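Local coordinates for chitinase A (Pteris ryukyuensis, PDB 5YLG), which probably hydrolyses glycosidic bonds of chitin as a family 18 glycosidase, and is represented here by its sugar-binding LysM domain alone, at residues A32-N37 with Q43-S48. Residues are numbered along the deposited sequence; the frame is centred on the assembly and turned at random.
With ZN (zinc ion), chain F.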
# COMPACT_ATOMS: atom_id res chain seq x y z
N ALA A 32 0.13 -9.46 1.91
CA ALA A 32 -0.71 -10.53 2.43
C ALA A 32 -2.24 -10.30 2.36
O ALA A 32 -2.98 -10.17 3.38
CB ALA A 32 -0.19 -10.91 3.85
N GLY A 33 -2.79 -10.28 1.13
CA GLY A 33 -4.26 -10.16 0.96
C GLY A 33 -4.90 -8.86 1.43
O GLY A 33 -6.12 -8.80 1.72
N ILE A 34 -4.07 -7.80 1.54
CA ILE A 34 -4.53 -6.43 1.92
C ILE A 34 -5.84 -6.13 1.25
O ILE A 34 -6.00 -6.49 0.05
CB ILE A 34 -3.40 -5.39 1.49
CG1 ILE A 34 -3.76 -4.01 1.99
CG2 ILE A 34 -3.10 -5.44 -0.02
CD1 ILE A 34 -2.59 -3.00 1.98
N ASP A 35 -6.75 -5.42 1.94
CA ASP A 35 -7.98 -5.02 1.32
C ASP A 35 -7.83 -3.58 0.89
O ASP A 35 -8.04 -2.65 1.71
CB ASP A 35 -9.17 -5.21 2.21
CG ASP A 35 -10.35 -5.08 1.45
OD1 ASP A 35 -10.24 -4.71 0.25
OD2 ASP A 35 -11.44 -5.19 2.05
N CYS A 36 -7.45 -3.36 -0.36
CA CYS A 36 -7.25 -2.01 -0.84
C CYS A 36 -8.49 -1.21 -0.96
O CYS A 36 -8.45 0.02 -1.00
CB CYS A 36 -6.57 -2.10 -2.18
SG CYS A 36 -4.84 -2.60 -2.09
N ASN A 37 -9.69 -1.80 -0.85
CA ASN A 37 -10.89 -0.94 -0.83
C ASN A 37 -11.34 -0.60 0.56
O ASN A 37 -12.40 -0.01 0.79
CB ASN A 37 -12.05 -1.46 -1.69
CG ASN A 37 -12.70 -2.68 -1.15
OD1 ASN A 37 -12.56 -3.19 -0.01
ND2 ASN A 37 -13.59 -3.21 -2.01
N GLN A 43 -3.03 2.18 9.19
CA GLN A 43 -2.62 0.87 8.79
C GLN A 43 -1.19 0.89 8.24
O GLN A 43 -0.81 1.88 7.56
CB GLN A 43 -3.62 0.37 7.66
CG GLN A 43 -3.39 -1.01 7.15
CD GLN A 43 -4.52 -1.45 6.24
OE1 GLN A 43 -5.63 -0.86 6.23
NE2 GLN A 43 -4.27 -2.52 5.49
N VAL A 44 -0.41 -0.14 8.42
CA VAL A 44 0.94 -0.18 7.99
C VAL A 44 1.07 -1.16 6.82
O VAL A 44 0.57 -2.29 6.88
CB VAL A 44 1.87 -0.65 9.11
CG1 VAL A 44 3.26 -0.85 8.64
CG2 VAL A 44 1.77 0.40 10.23
N VAL A 45 1.70 -0.69 5.74
CA VAL A 45 1.93 -1.53 4.54
C VAL A 45 3.37 -1.61 4.19
O VAL A 45 4.17 -0.77 4.62
CB VAL A 45 1.08 -0.96 3.37
CG1 VAL A 45 -0.36 -0.94 3.72
CG2 VAL A 45 1.57 0.42 2.94
N CYS A 46 3.75 -2.58 3.42
CA CYS A 46 5.06 -2.70 2.84
C CYS A 46 5.18 -2.12 1.50
O CYS A 46 4.35 -2.40 0.61
CB CYS A 46 5.38 -4.17 2.74
SG CYS A 46 5.57 -5.04 4.32
N VAL A 47 6.22 -1.30 1.30
CA VAL A 47 6.44 -0.68 0.04
C VAL A 47 7.79 -1.16 -0.67
O VAL A 47 8.15 -0.59 -1.66
CB VAL A 47 6.30 0.85 0.09
CG1 VAL A 47 4.97 1.33 0.52
CG2 VAL A 47 7.32 1.49 1.06
N SER A 48 8.38 -2.21 -0.16
CA SER A 48 9.48 -2.90 -0.86
C SER A 48 9.52 -4.25 -0.24
O SER A 48 8.67 -4.63 0.56
CB SER A 48 10.85 -2.15 -0.63
OG SER A 48 11.33 -2.38 0.68
ZN ZN F . -12.97 -4.83 0.72
O HOH W 1 -6.39 -4.70 4.68
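I34 and V45 face each other across 8.5 Å between their CA atoms, where the irregular loop 32-37 passes strand 44-46 with no direct hydrogen bond between the two segments. Direct contact across such a distance is made by side chains, with one water adding a polar link, and I34 reaches across from the loop. With its CG1 anti to the backbone N (chi1 -174°), the extended chain carries its tip, CD1, to 3.5 Å from CG1 of V45, tighter than usual for two carbons; the side chains meet at about a right angle. Q43, the residue just before the strand, reaches toward I34 from the other segment. Its extended chain brings the amide NE2 obliquely across the isoleucine, 3.8 Å from I34 CG1, while OE1 is taken by the backbone N of Q40. The same NE2 donates to a water at 3.1 Å, and that water also accepts from D35 N, so one solvent molecule ties the loop backbone to the glutamine where the segments do not bond directly.

Beyond I34 the loop turns outward to a zinc ion, bound by D35 OD2 at 2.1 Å and by N37 OD1. The carboxylate is steadied by an Asx turn: N37 N donates to D35 OD1 over 3.2 Å, from above the carboxylate plane.

The contact thus joins the loop after helix 24-29 to the C-terminal strand of the LysM beta-alpha-alpha-beta fold. I34 and V45 both pack on F27 of that helix, the C36-C13 disulfide ties the loop to helix 13-20, and strand 44-46 pairs antiparallel with strand 4-6.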